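Local coordinates for molybdate-binding protein MolA (Haemophilus influenzae, PDB 3PSH) that binds molybdate or tungstate, but not sulfate or phosphate, in the periplasm and delivers the oxyanion to the low-affinity molybdate importer MolBC, at residues 25-30 and 278-283; 110-115 and 145-150; 139-144 and 159-164; 240-245 and 271-276. All blocks are in the same frame, centred on the assembly; numbering follows the deposited sequence.

Overall arrangement
Interactions 1 and 4 meet at the molybdate between the two halves of this periplasmic binding protein, each half built round a four-stranded parallel sheet. Interaction 1 joins helix 26-34 to the loop before helix 283-297 and lies close to the centre of the chain. Along the sequence it encloses the other three: interactions 2 and 3 alternate their segments and share helix 132-151, with centres about 10 Å apart, whereas interaction 4 follows later, at the ends of strands 237-240 and 268-270. The centres of interactions 2 and 4 are about 24 Å apart on opposite sides of the chain's centre. The anion is thus held by the start of helix 26-34 on one side and by loops on the other.

Interaction 1 of 4, residues 25-30 and 278-283; sequences QHQTLN and WGYPMP. With MOO (molybdate ion), chain B.
Gln27 and Tyr280 meet at about a right angle, the amide of Gln27 lying over one face of the phenol ring, toward its rim, with the two planes 47° apart. Gln27 NE2 comes within 3.1 Å of Tyr280 CD2 and donates to molybdate O3 at 2.8 Å; a bend at chi2 turns the amide from the helix toward the anion. The backbone N of Tyr280 gives O3 a second bond, so that one oxygen is gripped from both segments. His26 NE2 donates a hydrogen bond of 2.8 Å to molybdate O4, which lies in the plane of the ring. The same oxygen sits over one face of the Trp278 indole, whose CZ3 approaches CD2 of His26 at 3.7 Å; these two rings are oblique, with planes at 57°. Gly279 N adds a nearly straight bond (176°) to O1. Beyond the anion, Met282 runs across Gln27, its CE 3.5 Å from Gln27 O, and its SD receives a weak, nearly linear hydrogen bond from Asn30 ND2 at 3.4 Å. Tyr196 and Arg243 complete the molybdate site of this family 8 solute-binding protein. Asn30 is further held by Tyr56, Tyr319 and Glu284, and Tyr280 OH by Asn92. Helix 48-52 packs on His26 and Asn30, while Thr28 touches strand 109-112 and Pro281 and Pro283 rest on helix 132-151.

Interaction 2 of 4, residues 110-115 and 145-150; sequences VAISLR and ELIAEV
The methyl CD2 of Leu146 is the bump of this contact, pushed from the helix into the hollow between Val110 and Ile112 on one face of the strand. Leu146 CD2 lies 3.7 Å from Val110 CG1 and 3.5 Å from Ile112 CD1, and the flanks of the hollow are these two alternate strand residues, which point toward the helix while Ala111 between them points away. Val110 and Leu146 meet end to end: Val110 CG1 lies opposite its backbone N (chi1 176°), as does Leu146 CG, which carries CD2 outward. Ile112 instead lies alongside Leu146, running in the opposite sense. Ile112 CD1 settles in the notch formed by Leu146 and Ile147, 3.8 Å from Ile147 CG1, where the two isoleucines pass at a slant. The interlocking is entirely apolar, with no hydrogen bond between the segments. Strand and helix run nearly antiparallel, at 150°, with axes 10.3 Å apart, a spacing that these branched side chains fill. This is helix-on-sheet packing at an edge of the parallel sheet of an α/β half. Strand 87-91 borders the contact through Phe89, which touches Val110, Ile112 and Val150; Ile4 of strand 2-5 lies against Leu146, and helix 26-34 adds Thr28 against both Ile112 and Ile147.

Interaction 3 of 4, residues 139-144 and 159-164; sequences GLKQGI and ELVKAA
Leu140 opens the contact with Ala164, its CD2 standing 4.4 Å from the alanine CB where the two nearly antiparallel helices approach each other. One residue on, Lys141 takes part through the aliphatic base of its chain: CG lies 3.8 Å from Val161 CG1, the two side chains crossing at a slant. These residues also give the nearest pair of CA atoms, Lys141 CA and Val161 CA, 5.8 Å apart. The lysine chain is extended as far as CE and bends only at chi4 (42°), and its NZ forms a salt bridge with Glu145 of its own helix, so hydrocarbon faces the partner helix while the charge is paired along the surface. Ile144, at the end of the segment, carries much of the packing. Ile144 CG2, lying opposite the backbone N, meets Val161 CG2 at 3.7 Å and Leu160 CD2 at 3.9 Å, while CD1 approaches Leu160 CG at 4.0 Å. Against Leu160 the isoleucine crosses at about a right angle; beside Val161 it runs the other way. Val161 therefore has one methyl for Lys141 and the other for Ile144. The segment axes are 9.7 Å apart at an angle of 161°, as in a helical hairpin with its short turn between residues 151 and 154. Helix 307-319 lies against Leu160, helix 283-297 touches Leu140, Leu160 and Ala164, and helix 26-34 packs on Ile144.

Interaction 4 of 4, residues 240-245 and 271-276; sequences VQDRYP and MPEYAK. With MOO (molybdate ion), chain B.
Asp242 reaches across to the backbone and CB of Glu273, between two loops at the ends of adjacent parallel strands, 237-240 and 268-270, in an α/β half of this periplasmic binding protein. Each loop folds into a type I beta turn, Gln241 to Tyr244 and Pro272 to Ala275. The direct backbone link is Met271 N to Val240 O, 2.8 Å and nearly straight at 174°, extending the pairing of the two strands. Van der Waals contact comes mainly from Asp242, whose CB sits 3.1 Å from Met271 O and whose OD2 lies 3.4 Å from Glu273 CA. The side chains of Asp242 and Glu273 cross at a slant, with carboxylate planes 75° apart, and a water donates to both Asp242 OD2 and Glu273 OE2, bridging like charges that are not in direct contact; Glu273 OE1 is hydrogen-bonded to Tyr315 OH. A second water accepts from Asp242 N and donates to Pro272 O, joining the turns. The anion is bound here by Arg243, which Gln241 supports: extended from CG to NE, it donates hydrogen bonds to molybdate O4 from NH1 and NH2, and from NH2 to O1. Its guanidinium is held from the side by Gln241 OE1, which takes NE and NH2 from one face of its amide plane, and Asn190 also donates to that oxygen. This second-shell grip would fix the rotation of the guanidinium, which also makes a cation-pi contact with Trp278. The ring of Tyr244 carries Arg243 CG over the centre of one face, 3.7 Å above its plane.

Interaction 1 of 4, residues 25-30 and 278-283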
loop_
_atom_site.group_PDB
_atom_site.type_symbol
_atom_site.label_atom_id
_atom_site.label_comp_id
_atom_site.label_asym_id
_atom_site.label_seq_id
_atom_site.Cartn_x
_atom_site.Cartn_y
_atom_site.Cartn_z
ATOM N N GLN A 25 -11.654 0.057 -1.811
ATOM C CA GLN A 25 -10.248 -0.394 -1.744
ATOM C C GLN A 25 -9.528 0.695 -0.954
ATOM O O GLN A 25 -9.638 1.895 -1.320
ATOM C CB GLN A 25 -9.682 -0.511 -3.165
ATOM C CG GLN A 25 -8.298 -1.290 -3.135
ATOM C CD GLN A 25 -7.349 -0.905 -4.211
ATOM O OE1 GLN A 25 -6.869 -1.810 -4.962
ATOM N NE2 GLN A 25 -7.094 0.381 -4.384
ATOM N N HIS A 26 -8.782 0.375 0.150
ATOM C CA HIS A 26 -8.039 1.311 0.955
ATOM C C HIS A 26 -6.869 1.992 0.236
ATOM O O HIS A 26 -6.581 3.144 0.459
ATOM C CB HIS A 26 -7.517 0.654 2.263
ATOM C CG HIS A 26 -6.785 -0.647 2.048
ATOM N ND1 HIS A 26 -7.388 -1.766 1.517
ATOM C CD2 HIS A 26 -5.518 -1.033 2.370
ATOM C CE1 HIS A 26 -6.535 -2.782 1.490
ATOM N NE2 HIS A 26 -5.370 -2.329 1.927
ATOM N N GLN A 27 -6.275 1.263 -0.709
ATOM C CA GLN A 27 -5.122 1.842 -1.433
ATOM C C GLN A 27 -5.589 3.009 -2.281
ATOM O O GLN A 27 -5.010 4.116 -2.269
ATOM C CB GLN A 27 -4.392 0.852 -2.318
ATOM C CG GLN A 27 -3.780 -0.206 -1.325
ATOM C CD GLN A 27 -4.572 -1.453 -1.235
ATOM O OE1 GLN A 27 -5.785 -1.499 -1.451
ATOM N NE2 GLN A 27 -3.846 -2.546 -0.865
ATOM N N THR A 28 -6.654 2.748 -3.044
ATOM C CA THR A 28 -7.179 3.871 -3.845
ATOM C C THR A 28 -7.708 5.000 -2.893
ATOM O O THR A 28 -7.530 6.170 -3.207
ATOM C CB THR A 28 -8.353 3.396 -4.665
ATOM O OG1 THR A 28 -7.897 2.546 -5.728
ATOM C CG2 THR A 28 -9.130 4.581 -5.236
ATOM N N LEU A 29 -8.341 4.674 -1.747
ATOM C CA LEU A 29 -8.825 5.676 -0.821
ATOM C C LEU A 29 -7.664 6.588 -0.402
ATOM O O LEU A 29 -7.828 7.779 -0.393
ATOM C CB LEU A 29 -9.550 4.993 0.393
ATOM C CG LEU A 29 -10.193 5.943 1.421
ATOM C CD1 LEU A 29 -11.054 7.060 0.668
ATOM C CD2 LEU A 29 -11.069 5.056 2.287
ATOM N N ASN A 30 -6.509 6.007 -0.029
ATOM C CA ASN A 30 -5.385 6.792 0.497
ATOM C C ASN A 30 -4.890 7.686 -0.673
ATOM O O ASN A 30 -4.569 8.815 -0.448
ATOM C CB ASN A 30 -4.311 5.784 0.981
ATOM C CG ASN A 30 -3.057 6.482 1.476
ATOM O OD1 ASN A 30 -3.136 7.588 2.078
ATOM N ND2 ASN A 30 -1.919 5.823 1.272
ATOM N N TRP A 278 3.563 -2.620 2.344
ATOM C CA TRP A 278 2.292 -3.305 2.155
ATOM C C TRP A 278 2.438 -4.165 0.884
ATOM O O TRP A 278 3.407 -4.107 0.141
ATOM C CB TRP A 278 1.242 -2.225 1.849
ATOM C CG TRP A 278 0.754 -1.529 3.030
ATOM C CD1 TRP A 278 1.233 -1.663 4.384
ATOM C CD2 TRP A 278 -0.326 -0.601 3.072
ATOM N NE1 TRP A 278 0.479 -0.848 5.206
ATOM C CE2 TRP A 278 -0.508 -0.232 4.431
ATOM C CE3 TRP A 278 -1.238 -0.108 2.095
ATOM C CZ2 TRP A 278 -1.542 0.674 4.824
ATOM C CZ3 TRP A 278 -2.291 0.732 2.518
ATOM C CH2 TRP A 278 -2.382 1.169 3.840
ATOM N N GLY A 279 1.452 -5.012 0.634
ATOM C CA GLY A 279 1.545 -5.809 -0.597
ATOM C C GLY A 279 1.381 -4.967 -1.859
ATOM O O GLY A 279 1.840 -5.364 -2.913
ATOM N N TYR A 280 0.787 -3.793 -1.715
ATOM C CA TYR A 280 0.643 -2.767 -2.793
ATOM C C TYR A 280 1.554 -1.528 -2.510
ATOM O O TYR A 280 1.534 -1.016 -1.352
ATOM C CB TYR A 280 -0.854 -2.241 -2.866
ATOM C CG TYR A 280 -1.836 -3.261 -3.410
ATOM C CD1 TYR A 280 -2.505 -3.063 -4.647
ATOM C CD2 TYR A 280 -2.149 -4.380 -2.648
ATOM C CE1 TYR A 280 -3.440 -4.026 -5.143
ATOM C CE2 TYR A 280 -3.035 -5.353 -3.136
ATOM C CZ TYR A 280 -3.703 -5.127 -4.356
ATOM O OH TYR A 280 -4.583 -6.147 -4.774
ATOM N N PRO A 281 2.121 -0.879 -3.563
ATOM C CA PRO A 281 2.943 0.292 -3.364
ATOM C C PRO A 281 2.019 1.523 -3.107
ATOM O O PRO A 281 0.966 1.656 -3.770
ATOM C CB PRO A 281 3.616 0.438 -4.699
ATOM C CG PRO A 281 2.546 -0.049 -5.801
ATOM C CD PRO A 281 2.026 -1.265 -5.023
ATOM N N MET A 282 2.491 2.451 -2.271
ATOM C CA MET A 282 1.776 3.683 -2.004
ATOM C C MET A 282 2.802 4.768 -2.116
ATOM O O MET A 282 3.985 4.528 -1.796
ATOM C CB MET A 282 1.170 3.699 -0.568
ATOM C CG MET A 282 0.236 2.568 -0.155
ATOM S SD MET A 282 -1.571 2.907 -0.502
ATOM C CE MET A 282 -1.548 3.420 -2.216
ATOM N N PRO A 283 2.393 5.934 -2.646
ATOM C CA PRO A 283 3.389 6.920 -3.005
ATOM C C PRO A 283 4.225 7.330 -1.821
ATOM O O PRO A 283 5.432 7.576 -2.016
ATOM C CB PRO A 283 2.565 8.130 -3.509
ATOM C CG PRO A 283 1.046 7.834 -3.031
ATOM C CD PRO A 283 0.977 6.329 -2.952
HETATM MO MO MOO B . -2.058 -4.520 1.392
HETATM O O1 MOO B . -0.795 -5.180 2.302
HETATM O O2 MOO B . -2.919 -5.739 0.532
HETATM O O3 MOO B . -1.428 -3.430 0.247
HETATM O O4 MOO B . -2.967 -3.562 2.459
#

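Interaction 2 of 4, residues 110-115 and 145-150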
loop_
_atom_site.group_PDB
_atom_site.type_symbol
_atom_site.label_atom_id
_atom_site.label_comp_id
_atom_site.label_asym_id
_atom_site.label_seq_id
_atom_site.Cartn_x
_atom_site.Cartn_y
_atom_site.Cartn_z
ATOM N N VAL A 110 -14.354 0.689 -11.657
ATOM C CA VAL A 110 -12.994 0.937 -12.073
ATOM C C VAL A 110 -12.105 0.166 -11.089
ATOM O O VAL A 110 -12.149 0.418 -9.875
ATOM C CB VAL A 110 -12.614 2.407 -11.922
ATOM C CG1 VAL A 110 -11.071 2.677 -12.280
ATOM C CG2 VAL A 110 -13.458 3.229 -12.873
ATOM N N ALA A 111 -11.449 -0.858 -11.654
ATOM C CA ALA A 111 -10.575 -1.825 -10.854
ATOM C C ALA A 111 -9.162 -1.263 -10.772
ATOM O O ALA A 111 -8.594 -0.731 -11.832
ATOM C CB ALA A 111 -10.594 -3.201 -11.549
ATOM N N ILE A 112 -8.626 -1.240 -9.559
ATOM C CA ILE A 112 -7.294 -0.671 -9.377
ATOM C C ILE A 112 -6.378 -1.763 -8.777
ATOM O O ILE A 112 -6.702 -2.398 -7.800
ATOM C CB ILE A 112 -7.356 0.509 -8.417
ATOM C CG1 ILE A 112 -8.125 1.706 -9.037
ATOM C CG2 ILE A 112 -5.859 0.981 -7.995
ATOM C CD1 ILE A 112 -7.510 2.436 -10.292
ATOM N N SER A 113 -5.217 -1.921 -9.429
ATOM C CA SER A 113 -4.260 -2.896 -8.931
ATOM C C SER A 113 -2.973 -2.186 -8.508
ATOM O O SER A 113 -2.177 -2.843 -7.827
ATOM C CB SER A 113 -3.805 -3.848 -10.038
ATOM O OG SER A 113 -3.189 -3.124 -11.070
ATOM N N LEU A 114 -2.700 -0.939 -8.994
ATOM C CA LEU A 114 -1.369 -0.315 -8.784
ATOM C C LEU A 114 -0.212 -1.224 -9.299
ATOM O O LEU A 114 0.980 -1.134 -8.828
ATOM C CB LEU A 114 -1.155 0.062 -7.302
ATOM C CG LEU A 114 -2.296 0.953 -6.785
ATOM C CD1 LEU A 114 -1.940 1.316 -5.298
ATOM C CD2 LEU A 114 -2.493 2.205 -7.606
ATOM N N ARG A 115 -0.511 -2.052 -10.268
ATOM C CA ARG A 115 0.477 -2.908 -10.918
ATOM C C ARG A 115 0.192 -3.052 -12.431
ATOM O O ARG A 115 -0.971 -3.170 -12.906
ATOM C CB ARG A 115 0.556 -4.267 -10.171
ATOM C CG ARG A 115 -0.282 -5.426 -10.577
ATOM C CD ARG A 115 0.286 -6.721 -9.983
ATOM N NE ARG A 115 -0.689 -7.772 -10.163
ATOM C CZ ARG A 115 -1.519 -8.167 -9.238
ATOM N NH1 ARG A 115 -1.574 -7.616 -8.011
ATOM N NH2 ARG A 115 -2.356 -9.087 -9.546
ATOM N N GLU A 145 -2.316 7.978 -11.907
ATOM C CA GLU A 145 -2.853 8.764 -13.094
ATOM C C GLU A 145 -4.302 8.523 -13.352
ATOM O O GLU A 145 -5.084 9.496 -13.667
ATOM C CB GLU A 145 -1.987 8.623 -14.336
ATOM C CG GLU A 145 -0.555 9.166 -14.098
ATOM C CD GLU A 145 0.427 8.714 -15.181
ATOM O OE1 GLU A 145 0.091 7.782 -15.934
ATOM O OE2 GLU A 145 1.540 9.249 -15.200
ATOM N N LEU A 146 -4.691 7.265 -13.239
ATOM C CA LEU A 146 -6.151 6.857 -13.535
ATOM C C LEU A 146 -7.087 7.440 -12.475
ATOM O O LEU A 146 -8.098 8.007 -12.808
ATOM C CB LEU A 146 -6.276 5.338 -13.635
ATOM C CG LEU A 146 -7.731 4.792 -13.655
ATOM C CD1 LEU A 146 -8.397 5.320 -15.038
ATOM C CD2 LEU A 146 -7.646 3.175 -13.721
ATOM N N ILE A 147 -6.735 7.303 -11.183
ATOM C CA ILE A 147 -7.615 7.805 -10.110
ATOM C C ILE A 147 -7.687 9.340 -10.276
ATOM O O ILE A 147 -8.768 9.926 -10.126
ATOM C CB ILE A 147 -7.031 7.392 -8.729
ATOM C CG1 ILE A 147 -6.966 5.864 -8.679
ATOM C CG2 ILE A 147 -7.822 8.053 -7.595
ATOM C CD1 ILE A 147 -6.075 5.218 -7.551
ATOM N N ALA A 148 -6.568 9.980 -10.548
ATOM C CA ALA A 148 -6.586 11.432 -10.695
ATOM C C ALA A 148 -7.460 11.818 -11.897
ATOM O O ALA A 148 -8.144 12.849 -11.870
ATOM C CB ALA A 148 -5.183 12.022 -10.735
ATOM N N GLU A 149 -7.433 11.032 -12.955
ATOM C CA GLU A 149 -8.254 11.429 -14.173
ATOM C C GLU A 149 -9.680 11.294 -13.786
ATOM O O GLU A 149 -10.494 12.135 -14.084
ATOM C CB GLU A 149 -7.920 10.439 -15.299
ATOM C CG GLU A 149 -8.843 10.551 -16.604
ATOM C CD GLU A 149 -8.438 9.549 -17.685
ATOM O OE1 GLU A 149 -7.666 8.577 -17.446
ATOM O OE2 GLU A 149 -8.961 9.663 -18.807
ATOM N N VAL A 150 -10.035 10.187 -13.122
ATOM C CA VAL A 150 -11.493 10.017 -12.769
ATOM C C VAL A 150 -11.967 11.211 -11.934
ATOM O O VAL A 150 -13.088 11.751 -12.197
ATOM C CB VAL A 150 -11.752 8.642 -12.044
ATOM C CG1 VAL A 150 -13.139 8.446 -11.400
ATOM C CG2 VAL A 150 -11.395 7.495 -12.981
#

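Interaction 3 of 4, residues 139-144 and 159-164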
loop_
_atom_site.group_PDB
_atom_site.type_symbol
_atom_site.label_atom_id
_atom_site.label_comp_id
_atom_site.label_asym_id
_atom_site.label_seq_id
_atom_site.Cartn_x
_atom_site.Cartn_y
_atom_site.Cartn_z
ATOM N N GLY A 139 2.913 0.609 -12.353
ATOM C CA GLY A 139 1.484 0.369 -11.967
ATOM C C GLY A 139 1.052 1.452 -10.974
ATOM O O GLY A 139 -0.139 1.890 -11.032
ATOM N N LEU A 140 1.994 1.947 -10.127
ATOM C CA LEU A 140 1.676 2.962 -9.161
ATOM C C LEU A 140 1.471 4.217 -9.944
ATOM O O LEU A 140 0.475 4.901 -9.775
ATOM C CB LEU A 140 2.874 3.144 -8.181
ATOM C CG LEU A 140 2.630 4.276 -7.186
ATOM C CD1 LEU A 140 1.398 4.151 -6.345
ATOM C CD2 LEU A 140 3.862 4.231 -6.241
ATOM N N LYS A 141 2.369 4.499 -10.888
ATOM C CA LYS A 141 2.231 5.705 -11.702
ATOM C C LYS A 141 0.907 5.626 -12.514
ATOM O O LYS A 141 0.187 6.653 -12.595
ATOM C CB LYS A 141 3.402 5.835 -12.748
ATOM C CG LYS A 141 3.287 6.954 -13.721
ATOM C CD LYS A 141 4.557 6.909 -14.591
ATOM C CE LYS A 141 4.443 7.658 -15.910
ATOM N NZ LYS A 141 3.787 8.948 -15.983
ATOM N N GLN A 142 0.655 4.512 -13.166
ATOM C CA GLN A 142 -0.583 4.356 -14.055
ATOM C C GLN A 142 -1.854 4.470 -13.167
ATOM O O GLN A 142 -2.871 5.100 -13.516
ATOM C CB GLN A 142 -0.527 3.030 -14.783
ATOM C CG GLN A 142 -1.792 2.629 -15.448
ATOM C CD GLN A 142 -1.695 1.246 -16.033
ATOM O OE1 GLN A 142 -1.952 0.304 -15.350
ATOM N NE2 GLN A 142 -1.423 1.135 -17.372
ATOM N N GLY A 143 -1.767 3.849 -11.958
ATOM C CA GLY A 143 -2.897 3.921 -11.046
ATOM C C GLY A 143 -3.235 5.289 -10.515
ATOM O O GLY A 143 -4.384 5.698 -10.429
ATOM N N ILE A 144 -2.188 5.956 -10.032
ATOM C CA ILE A 144 -2.379 7.319 -9.577
ATOM C C ILE A 144 -2.961 8.159 -10.755
ATOM O O ILE A 144 -3.891 8.981 -10.530
ATOM C CB ILE A 144 -1.034 7.952 -8.992
ATOM C CG1 ILE A 144 -0.645 7.268 -7.660
ATOM C CG2 ILE A 144 -1.281 9.472 -8.720
ATOM C CD1 ILE A 144 0.742 7.814 -7.175
ATOM N N GLU A 159 1.956 15.598 -9.618
ATOM C CA GLU A 159 2.857 15.993 -8.562
ATOM C C GLU A 159 3.085 14.826 -7.579
ATOM O O GLU A 159 4.198 14.661 -6.972
ATOM C CB GLU A 159 2.200 17.157 -7.782
ATOM C CG GLU A 159 2.135 18.394 -8.687
ATOM C CD GLU A 159 1.215 19.495 -8.211
ATOM O OE1 GLU A 159 0.374 19.258 -7.271
ATOM O OE2 GLU A 159 1.298 20.574 -8.879
ATOM N N LEU A 160 2.019 14.053 -7.381
ATOM C CA LEU A 160 2.061 12.885 -6.460
ATOM C C LEU A 160 2.954 11.776 -7.033
ATOM O O LEU A 160 3.853 11.196 -6.301
ATOM C CB LEU A 160 0.615 12.340 -6.267
ATOM C CG LEU A 160 0.626 11.227 -5.165
ATOM C CD1 LEU A 160 1.059 11.626 -3.775
ATOM C CD2 LEU A 160 -0.869 10.810 -5.035
ATOM N N VAL A 161 2.861 11.538 -8.353
ATOM C CA VAL A 161 3.746 10.588 -9.010
ATOM C C VAL A 161 5.215 11.055 -8.897
ATOM O O VAL A 161 6.105 10.261 -8.555
ATOM C CB VAL A 161 3.359 10.402 -10.501
ATOM C CG1 VAL A 161 4.472 9.604 -11.280
ATOM C CG2 VAL A 161 1.938 9.658 -10.592
ATOM N N LYS A 162 5.447 12.311 -9.200
ATOM C CA LYS A 162 6.833 12.866 -9.154
ATOM C C LYS A 162 7.372 12.755 -7.683
ATOM O O LYS A 162 8.521 12.272 -7.491
ATOM C CB LYS A 162 6.905 14.347 -9.738
ATOM C CG LYS A 162 8.394 14.800 -9.862
ATOM C CD LYS A 162 8.696 16.313 -9.951
ATOM C CE LYS A 162 10.194 16.561 -9.513
ATOM N NZ LYS A 162 10.586 16.035 -8.096
ATOM N N ALA A 163 6.549 13.130 -6.677
ATOM C CA ALA A 163 6.968 12.969 -5.276
ATOM C C ALA A 163 7.262 11.498 -4.943
ATOM O O ALA A 163 8.282 11.198 -4.230
ATOM C CB ALA A 163 5.996 13.537 -4.317
ATOM N N ALA A 164 6.429 10.549 -5.424
ATOM C CA ALA A 164 6.627 9.148 -5.028
ATOM C C ALA A 164 8.045 8.632 -5.328
ATOM O O ALA A 164 8.622 7.769 -4.605
ATOM C CB ALA A 164 5.568 8.217 -5.784
#

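Interaction 4 of 4, residues 240-245 and 271-276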
loop_
_atom_site.group_PDB
_atom_site.type_symbol
_atom_site.label_atom_id
_atom_site.label_comp_id
_atom_site.label_asym_id
_atom_site.label_seq_id
_atom_site.Cartn_x
_atom_site.Cartn_y
_atom_site.Cartn_z
ATOM N N VAL A 240 7.166 -4.429 11.626
ATOM C CA VAL A 240 5.725 -4.500 11.849
ATOM C C VAL A 240 5.099 -3.248 11.215
ATOM O O VAL A 240 5.605 -2.161 11.291
ATOM C CB VAL A 240 5.362 -4.606 13.350
ATOM C CG1 VAL A 240 3.829 -4.557 13.610
ATOM C CG2 VAL A 240 5.882 -5.964 13.925
ATOM N N GLN A 241 3.970 -3.472 10.543
ATOM C CA GLN A 241 3.237 -2.355 9.921
ATOM C C GLN A 241 2.595 -1.503 10.981
ATOM O O GLN A 241 2.007 -2.105 11.916
ATOM C CB GLN A 241 2.139 -2.957 9.013
ATOM C CG GLN A 241 2.769 -3.697 7.777
ATOM C CD GLN A 241 1.771 -4.416 6.846
ATOM O OE1 GLN A 241 0.546 -4.587 7.185
ATOM N NE2 GLN A 241 2.264 -4.806 5.663
ATOM N N ASP A 242 2.615 -0.173 10.788
ATOM C CA ASP A 242 2.064 0.786 11.755
ATOM C C ASP A 242 0.587 0.533 12.077
ATOM O O ASP A 242 0.143 0.745 13.253
ATOM C CB ASP A 242 2.191 2.219 11.250
ATOM C CG ASP A 242 1.812 3.246 12.307
ATOM O OD1 ASP A 242 2.415 3.192 13.429
ATOM O OD2 ASP A 242 0.974 4.119 12.014
ATOM N N ARG A 243 -0.154 0.003 11.087
ATOM C CA ARG A 243 -1.613 -0.277 11.374
ATOM C C ARG A 243 -1.872 -1.454 12.307
ATOM O O ARG A 243 -3.021 -1.635 12.726
ATOM C CB ARG A 243 -2.393 -0.518 10.095
ATOM C CG ARG A 243 -1.766 -1.660 9.222
ATOM C CD ARG A 243 -2.527 -1.777 7.813
ATOM N NE ARG A 243 -1.798 -2.833 7.057
ATOM C CZ ARG A 243 -2.084 -3.171 5.765
ATOM N NH1 ARG A 243 -3.162 -2.563 5.190
ATOM N NH2 ARG A 243 -1.421 -4.123 5.098
ATOM N N TYR A 244 -0.821 -2.267 12.580
ATOM C CA TYR A 244 -0.915 -3.411 13.474
ATOM C C TYR A 244 0.071 -3.349 14.645
ATOM O O TYR A 244 0.840 -4.253 14.869
ATOM C CB TYR A 244 -0.719 -4.666 12.675
ATOM C CG TYR A 244 -1.760 -4.877 11.570
ATOM C CD1 TYR A 244 -3.139 -4.691 11.822
ATOM C CD2 TYR A 244 -1.387 -5.219 10.245
ATOM C CE1 TYR A 244 -4.094 -4.882 10.795
ATOM C CE2 TYR A 244 -2.400 -5.512 9.221
ATOM C CZ TYR A 244 -3.716 -5.283 9.519
ATOM O OH TYR A 244 -4.735 -5.483 8.574
ATOM N N PRO A 245 -0.012 -2.295 15.438
ATOM C CA PRO A 245 1.000 -2.080 16.438
ATOM C C PRO A 245 1.016 -3.158 17.523
ATOM O O PRO A 245 2.102 -3.402 18.106
ATOM C CB PRO A 245 0.548 -0.763 17.069
ATOM C CG PRO A 245 -0.952 -0.723 16.885
ATOM C CD PRO A 245 -1.104 -1.305 15.494
ATOM N N MET A 271 7.002 0.151 12.018
ATOM C CA MET A 271 7.344 1.147 10.956
ATOM C C MET A 271 6.443 2.364 11.082
ATOM O O MET A 271 5.298 2.230 11.563
ATOM C CB MET A 271 7.224 0.548 9.520
ATOM C CG MET A 271 8.027 -0.716 9.382
ATOM S SD MET A 271 8.022 -1.502 7.769
ATOM C CE MET A 271 8.760 -0.168 6.740
ATOM N N PRO A 272 6.919 3.510 10.602
ATOM C CA PRO A 272 6.050 4.629 10.711
ATOM C C PRO A 272 4.817 4.513 9.809
ATOM O O PRO A 272 4.751 3.754 8.789
ATOM C CB PRO A 272 6.828 5.791 10.100
ATOM C CG PRO A 272 8.297 5.410 10.468
ATOM C CD PRO A 272 8.333 3.907 10.367
ATOM N N GLU A 273 3.896 5.426 10.125
ATOM C CA GLU A 273 2.672 5.469 9.435
ATOM C C GLU A 273 2.823 5.513 7.872
ATOM O O GLU A 273 2.068 4.801 7.167
ATOM C CB GLU A 273 1.989 6.779 9.810
ATOM C CG GLU A 273 0.621 7.048 9.220
ATOM C CD GLU A 273 0.071 8.364 9.811
ATOM O OE1 GLU A 273 0.521 9.493 9.391
ATOM O OE2 GLU A 273 -0.826 8.190 10.708
ATOM N N TYR A 274 3.759 6.356 7.414
ATOM C CA TYR A 274 4.022 6.549 5.991
ATOM C C TYR A 274 4.754 5.403 5.335
ATOM O O TYR A 274 4.813 5.292 4.107
ATOM C CB TYR A 274 4.715 7.879 5.706
ATOM C CG TYR A 274 5.946 8.024 6.543
ATOM C CD1 TYR A 274 7.088 7.373 6.162
ATOM C CD2 TYR A 274 5.944 8.809 7.692
ATOM C CE1 TYR A 274 8.280 7.514 6.910
ATOM C CE2 TYR A 274 7.118 8.966 8.438
ATOM C CZ TYR A 274 8.254 8.269 8.055
ATOM O OH TYR A 274 9.473 8.340 8.702
ATOM N N ALA A 275 5.351 4.554 6.167
ATOM C CA ALA A 275 6.407 3.586 5.649
ATOM C C ALA A 275 5.737 2.295 5.430
ATOM O O ALA A 275 6.027 1.284 6.139
ATOM C CB ALA A 275 7.566 3.473 6.604
ATOM N N LYS A 276 4.739 2.321 4.522
ATOM C CA LYS A 276 3.868 1.145 4.286
ATOM C C LYS A 276 4.544 0.005 3.504
ATOM O O LYS A 276 4.655 0.049 2.265
ATOM C CB LYS A 276 2.616 1.612 3.549
ATOM C CG LYS A 276 1.979 2.727 4.325
ATOM C CD LYS A 276 0.652 3.147 3.548
ATOM C CE LYS A 276 -0.352 3.898 4.503
ATOM N NZ LYS A 276 0.200 5.243 4.802
HETATM MO MO MOO B . -2.058 -4.520 1.392
HETATM O O1 MOO B . -0.795 -5.180 2.302
HETATM O O2 MOO B . -2.919 -5.739 0.532
HETATM O O3 MOO B . -1.428 -3.430 0.247
HETATM O O4 MOO B . -2.967 -3.562 2.459
HETATM O O HOH W 1 3.751 1.198 8.270
HETATM O O HOH W 2 -0.213 6.600 12.947
#